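Local coordinates for protein (CD58) (Homo sapiens, PDB 1CCZ) that probably serves in cell adhesion as the ligand of the lymphocyte receptor CD2, which it binds through its extracellular immunoglobulin-like region, at residues A[111-122]-A[133-141]. Numbering follows the deposited sequence. Where two conformers were deposited one is given.
Sequences TCEVLEGTDVEL and SLRQKTMSY
Fully extended beyond CG, with chi2 to chi4 all near 180°, K137 runs along the inside of the 114-120 loop, past V114 CG1 and V120 CG2, and delivers its ammonium to the backbone: K137 NZ donates to L115 O at 2.9 Å, from above the carbonyl plane; a second bond, to G117 O, is weak and doubtful. R135 does the reverse, bending at chi2 and chi3 (125° and -105°) so that its guanidinium folds back between two acids. In the conformer modelled here D119 OD2 lies over one face, toward the rim, and E121 OE1 over the other at 3.3 Å from R135 NH1; both pairings are electrostatic, since no N-H points at either carboxylate, and E121 OE2 also forms a salt bridge to K123. A directed bond is left to R135 NH2, which reaches D119 O at 3.3 Å. Deeper in the sandwich, L122 packs its CB 3.8 Å from M139 CE. Main-chain ladders flank this region: C112 and M139 form a hydrogen-bonded antiparallel pair, as do L122 and L134. Beside the first, T111 OG1 meets S140 OG at 2.8 Å, while a water joins E113 OE1 to T138 OG1. The segments thus illustrate how a chain passes between the two sheets of an immunoglobulin C2-set sandwich: 138-142 pairs with 109-113, itself beside 100-104, whereas 129-134 pairs with 121-126, followed by 150-156, and the C112-C152 disulfide ties one sheet to the other.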
ATOM      1  N   THR A 111      23.534   4.460 -10.479  1.00 25.98           N
ATOM      2  CA  THR A 111      22.233   3.821 -10.647  1.00 25.17           C
ATOM      3  C   THR A 111      21.733   3.283  -9.324  1.00 26.43           C
ATOM      4  O   THR A 111      22.510   2.767  -8.518  1.00 24.89           O
ATOM      5  CB  THR A 111      22.275   2.642 -11.607  1.00 25.35           C
ATOM      6  OG1 THR A 111      22.666   3.098 -12.900  1.00 26.25           O
ATOM      7  CG2 THR A 111      20.895   1.975 -11.692  1.00 21.86           C
ATOM      8  N   CYS A 112      20.431   3.423  -9.100  1.00 24.69           N
ATOM      9  CA  CYS A 112      19.793   2.915  -7.900  1.00 23.23           C
ATOM     10  C   CYS A 112      18.691   1.968  -8.385  1.00 23.66           C
ATOM     11  O   CYS A 112      18.055   2.233  -9.402  1.00 23.91           O
ATOM     12  CB  CYS A 112      19.173   4.045  -7.081  1.00 20.62           C
ATOM     13  SG  CYS A 112      18.254   3.350  -5.673  1.00 28.04           S
ATOM     14  N   GLU A 113      18.476   0.862  -7.687  1.00 21.34           N
ATOM     15  CA  GLU A 113      17.426  -0.064  -8.079  1.00 19.95           C
ATOM     16  C   GLU A 113      16.867  -0.749  -6.851  1.00 22.52           C
ATOM     17  O   GLU A 113      17.470  -0.715  -5.780  1.00 21.05           O
ATOM     18  CB  GLU A 113      17.973  -1.086  -9.054  1.00 23.38           C
ATOM     19  CG  GLU A 113      18.969  -2.036  -8.440  1.00 25.04           C
ATOM     20  CD  GLU A 113      19.107  -3.309  -9.252  1.00 28.29           C
ATOM     21  OE1 GLU A 113      19.359  -3.212 -10.467  1.00 26.78           O
ATOM     22  OE2 GLU A 113      18.955  -4.408  -8.675  1.00 29.00           O
ATOM     23  N   VAL A 114      15.696  -1.358  -6.987  1.00 20.50           N
ATOM     24  CA  VAL A 114      15.085  -2.036  -5.857  1.00 19.38           C
ATOM     25  C   VAL A 114      14.338  -3.193  -6.484  1.00 21.69           C
ATOM     26  O   VAL A 114      13.729  -3.034  -7.540  1.00 20.67           O
ATOM     27  CB  VAL A 114      14.150  -1.073  -5.035  1.00 20.42           C
ATOM     28  CG1 VAL A 114      12.945  -0.633  -5.860  1.00 19.45           C
ATOM     29  CG2 VAL A 114      13.711  -1.749  -3.734  1.00 17.38           C
ATOM     30  N   LEU A 115      14.426  -4.364  -5.856  1.00 20.94           N
ATOM     31  CA  LEU A 115      13.794  -5.575  -6.387  1.00 20.13           C
ATOM     32  C   LEU A 115      12.305  -5.724  -6.110  1.00 19.66           C
ATOM     33  O   LEU A 115      11.511  -5.909  -7.022  1.00 20.70           O
ATOM     34  CB  LEU A 115      14.510  -6.825  -5.858  1.00 19.78           C
ATOM     35  CG  LEU A 115      14.072  -8.175  -6.436  1.00 20.78           C
ATOM     36  CD1 LEU A 115      14.261  -8.172  -7.943  1.00 17.99           C
ATOM     37  CD2 LEU A 115      14.887  -9.292  -5.785  1.00 17.68           C
ATOM     38  N   GLU A 116      11.936  -5.653  -4.843  1.00 20.92           N
ATOM     39  CA  GLU A 116      10.556  -5.842  -4.448  1.00 21.61           C
ATOM     40  C   GLU A 116       9.793  -4.545  -4.215  1.00 24.26           C
ATOM     41  O   GLU A 116      10.383  -3.489  -3.971  1.00 25.93           O
ATOM     42  CB  GLU A 116      10.503  -6.691  -3.170  1.00 21.71           C
ATOM     43  CG  GLU A 116      11.181  -8.033  -3.266  1.00 23.21           C
ATOM     44  CD  GLU A 116      11.098  -8.793  -1.977  1.00 28.07           C
ATOM     45  OE1 GLU A 116       9.964  -9.070  -1.533  1.00 33.77           O
ATOM     46  OE2 GLU A 116      12.154  -9.117  -1.399  1.00 31.94           O
ATOM     47  N   GLY A 117       8.466  -4.648  -4.278  1.00 23.27           N
ATOM     48  CA  GLY A 117       7.606  -3.507  -4.055  1.00 21.44           C
ATOM     49  C   GLY A 117       6.608  -3.274  -5.170  1.00 23.55           C
ATOM     50  O   GLY A 117       6.915  -3.491  -6.349  1.00 23.84           O
ATOM     51  N   THR A 118       5.408  -2.838  -4.783  1.00 23.49           N
ATOM     52  CA  THR A 118       4.349  -2.526  -5.732  1.00 25.74           C
ATOM     53  C   THR A 118       4.289  -0.991  -5.886  1.00 24.86           C
ATOM     54  O   THR A 118       4.364  -0.272  -4.891  1.00 23.72           O
ATOM     55  CB  THR A 118       2.962  -3.020  -5.216  1.00 25.27           C
ATOM     56  OG1 THR A 118       3.038  -4.388  -4.821  1.00 30.25           O
ATOM     57  CG2 THR A 118       1.939  -2.915  -6.302  1.00 31.85           C
ATOM     58  N   ASP A 119       4.142  -0.499  -7.115  1.00 26.74           N
ATOM     59  CA  ASP A 119       4.052   0.951  -7.375  1.00 31.34           C
ATOM     60  C   ASP A 119       5.105   1.717  -6.593  1.00 28.77           C
ATOM     61  O   ASP A 119       4.820   2.621  -5.803  1.00 29.36           O
ATOM     62  CB  ASP A 119       2.668   1.504  -7.011  1.00 34.09           C
ATOM     63  CG  ASP A 119       2.225   2.625  -7.945  0.50 33.50           C
ATOM     64  OD1 ASP A 119       2.805   2.771  -9.050  0.50 31.16           O
ATOM     65  OD2 ASP A 119       1.293   3.358  -7.568  0.50 34.98           O
ATOM     66  N   VAL A 120       6.338   1.335  -6.845  1.00 29.05           N
ATOM     67  CA  VAL A 120       7.471   1.910  -6.179  1.00 27.77           C
ATOM     68  C   VAL A 120       7.978   3.173  -6.873  1.00 28.61           C
ATOM     69  O   VAL A 120       7.897   3.324  -8.090  1.00 27.47           O
ATOM     70  CB  VAL A 120       8.610   0.856  -6.133  1.00 27.27           C
ATOM     71  CG1 VAL A 120       9.876   1.437  -5.513  1.00 28.44           C
ATOM     72  CG2 VAL A 120       8.141  -0.351  -5.357  1.00 23.08           C
ATOM     73  N   GLU A 121       8.503   4.074  -6.061  1.00 29.25           N
ATOM     74  CA  GLU A 121       9.114   5.293  -6.533  1.00 29.75           C
ATOM     75  C   GLU A 121      10.511   5.280  -5.890  1.00 26.94           C
ATOM     76  O   GLU A 121      10.647   4.975  -4.704  1.00 25.84           O
ATOM     77  CB  GLU A 121       8.331   6.493  -6.024  1.00 31.58           C
ATOM     78  CG  GLU A 121       8.770   7.802  -6.598  1.00 44.36           C
ATOM     79  CD  GLU A 121       7.776   8.917  -6.304  1.00 53.33           C
ATOM     80  OE1 GLU A 121       6.675   8.930  -6.928  1.00 57.69           O
ATOM     81  OE2 GLU A 121       8.101   9.771  -5.444  1.00 54.91           O
ATOM     82  N   LEU A 122      11.540   5.582  -6.669  1.00 23.32           N
ATOM     83  CA  LEU A 122      12.899   5.663  -6.147  1.00 21.08           C
ATOM     84  C   LEU A 122      13.192   7.163  -6.035  1.00 23.07           C
ATOM     85  O   LEU A 122      12.856   7.939  -6.947  1.00 21.76           O
ATOM     86  CB  LEU A 122      13.888   5.012  -7.116  1.00 19.38           C
ATOM     87  CG  LEU A 122      13.853   3.479  -7.166  1.00 19.84           C
ATOM     88  CD1 LEU A 122      14.869   2.988  -8.191  1.00 21.32           C
ATOM     89  CD2 LEU A 122      14.148   2.896  -5.774  1.00 20.95           C
ATOM     90  N   SER A 133      13.287  11.837  -8.582  1.00 27.88           N
ATOM     91  CA  SER A 133      12.349  10.780  -8.199  1.00 24.87           C
ATOM     92  C   SER A 133      11.865  10.161  -9.500  1.00 25.36           C
ATOM     93  O   SER A 133      11.719  10.851 -10.506  1.00 25.85           O
ATOM     94  CB  SER A 133      11.153  11.343  -7.457  1.00 24.21           C
ATOM     95  OG  SER A 133      11.544  11.868  -6.208  1.00 26.01           O
ATOM     96  N   LEU A 134      11.645   8.855  -9.492  1.00 24.88           N
ATOM     97  CA  LEU A 134      11.175   8.156 -10.678  1.00 23.72           C
ATOM     98  C   LEU A 134      10.290   7.003 -10.238  1.00 26.96           C
ATOM     99  O   LEU A 134      10.644   6.245  -9.336  1.00 26.64           O
ATOM    100  CB  LEU A 134      12.363   7.629 -11.478  1.00 24.15           C
ATOM    101  CG  LEU A 134      12.054   7.076 -12.859  1.00 28.26           C
ATOM    102  CD1 LEU A 134      11.536   8.182 -13.788  1.00 30.36           C
ATOM    103  CD2 LEU A 134      13.313   6.457 -13.412  1.00 30.59           C
ATOM    104  N   ARG A 135       9.115   6.896 -10.851  1.00 30.09           N
ATOM    105  CA  ARG A 135       8.176   5.826 -10.531  1.00 31.85           C
ATOM    106  C   ARG A 135       8.652   4.606 -11.341  1.00 32.59           C
ATOM    107  O   ARG A 135       8.038   4.217 -12.323  1.00 33.31           O
ATOM    108  CB  ARG A 135       6.763   6.262 -10.936  1.00 33.72           C
ATOM    109  CG  ARG A 135       5.652   5.304 -10.563  1.00 43.83           C
ATOM    110  CD  ARG A 135       4.568   5.988  -9.725  1.00 51.49           C
ATOM    111  NE  ARG A 135       4.658   5.587  -8.321  1.00 59.58           N
ATOM    112  CZ  ARG A 135       4.250   6.322  -7.287  1.00 61.93           C
ATOM    113  NH1 ARG A 135       3.711   7.519  -7.475  1.00 61.95           N
ATOM    114  NH2 ARG A 135       4.396   5.860  -6.052  1.00 63.11           N
ATOM    115  N   GLN A 136       9.778   4.033 -10.933  1.00 30.13           N
ATOM    116  CA  GLN A 136      10.374   2.885 -11.614  1.00 30.16           C
ATOM    117  C   GLN A 136      11.211   2.132 -10.588  1.00 28.62           C
ATOM    118  O   GLN A 136      11.469   2.658  -9.507  1.00 26.60           O
ATOM    119  CB  GLN A 136      11.321   3.349 -12.699  1.00 34.61           C
ATOM    120  CG  GLN A 136      10.691   3.808 -13.955  1.00 46.13           C
ATOM    121  CD  GLN A 136      11.655   3.668 -15.117  1.00 55.21           C
ATOM    122  OE1 GLN A 136      11.319   3.996 -16.261  1.00 62.36           O
ATOM    123  NE2 GLN A 136      12.877   3.179 -14.832  1.00 55.45           N
ATOM    124  N   LYS A 137      11.663   0.926 -10.934  1.00 24.62           N
ATOM    125  CA  LYS A 137      12.478   0.162  -9.997  1.00 25.56           C
ATOM    126  C   LYS A 137      13.977   0.276 -10.282  1.00 25.92           C
ATOM    127  O   LYS A 137      14.813  -0.385  -9.659  1.00 25.75           O
ATOM    128  CB  LYS A 137      12.006  -1.289  -9.945  1.00 22.61           C
ATOM    129  CG  LYS A 137      10.800  -1.415  -9.034  1.00 22.22           C
ATOM    130  CD  LYS A 137      10.503  -2.856  -8.783  1.00 24.50           C
ATOM    131  CE  LYS A 137       9.309  -2.998  -7.907  1.00 23.51           C
ATOM    132  NZ  LYS A 137       9.075  -4.438  -7.739  1.00 22.45           N
ATOM    133  N   THR A 138      14.311   1.122 -11.247  1.00 26.69           N
ATOM    134  CA  THR A 138      15.698   1.420 -11.535  1.00 25.58           C
ATOM    135  C   THR A 138      15.708   2.898 -11.943  1.00 26.56           C
ATOM    136  O   THR A 138      14.753   3.395 -12.555  1.00 24.97           O
ATOM    137  CB  THR A 138      16.296   0.503 -12.607  1.00 26.16           C
ATOM    138  OG1 THR A 138      17.701   0.753 -12.680  1.00 28.10           O
ATOM    139  CG2 THR A 138      15.671   0.739 -13.968  1.00 27.06           C
ATOM    140  N   MET A 139      16.759   3.607 -11.549  1.00 25.32           N
ATOM    141  CA  MET A 139      16.888   5.039 -11.825  1.00 25.33           C
ATOM    142  C   MET A 139      18.354   5.369 -11.902  1.00 26.58           C
ATOM    143  O   MET A 139      19.105   4.983 -11.030  1.00 25.89           O
ATOM    144  CB  MET A 139      16.273   5.836 -10.681  1.00 25.95           C
ATOM    145  CG  MET A 139      16.450   7.353 -10.789  1.00 30.50           C
ATOM    146  SD  MET A 139      15.465   8.227  -9.516  1.00 33.52           S
ATOM    147  CE  MET A 139      16.376   7.783  -8.073  1.00 30.71           C
ATOM    148  N   SER A 140      18.768   6.081 -12.940  1.00 26.24           N
ATOM    149  CA  SER A 140      20.171   6.441 -13.078  1.00 27.66           C
ATOM    150  C   SER A 140      20.348   7.942 -13.000  1.00 29.78           C
ATOM    151  O   SER A 140      19.400   8.696 -13.221  1.00 32.02           O
ATOM    152  CB  SER A 140      20.710   5.912 -14.390  1.00 26.90           C
ATOM    153  OG  SER A 140      20.740   4.495 -14.344  1.00 31.38           O
ATOM    154  N   TYR A 141      21.558   8.381 -12.689  1.00 29.84           N
ATOM    155  CA  TYR A 141      21.816   9.804 -12.554  1.00 32.25           C
ATOM    156  C   TYR A 141      23.276  10.093 -12.846  1.00 32.47           C
ATOM    157  O   TYR A 141      24.163   9.410 -12.334  1.00 31.70           O
ATOM    158  CB  TYR A 141      21.449  10.254 -11.131  1.00 32.36           C
ATOM    159  CG  TYR A 141      21.950  11.629 -10.762  1.00 41.11           C
ATOM    160  CD1 TYR A 141      21.186  12.777 -11.015  1.00 43.03           C
ATOM    161  CD2 TYR A 141      23.191  11.788 -10.145  1.00 43.48           C
ATOM    162  CE1 TYR A 141      21.656  14.046 -10.659  1.00 44.58           C
ATOM    163  CE2 TYR A 141      23.664  13.041  -9.790  1.00 45.89           C
ATOM    164  CZ  TYR A 141      22.898  14.164 -10.045  1.00 46.12           C
ATOM    165  OH  TYR A 141      23.391  15.395  -9.660  1.00 51.68           O
TER
HETATM  166  O   HOH W   1      19.371  -1.297 -12.353  1.00 29.83           O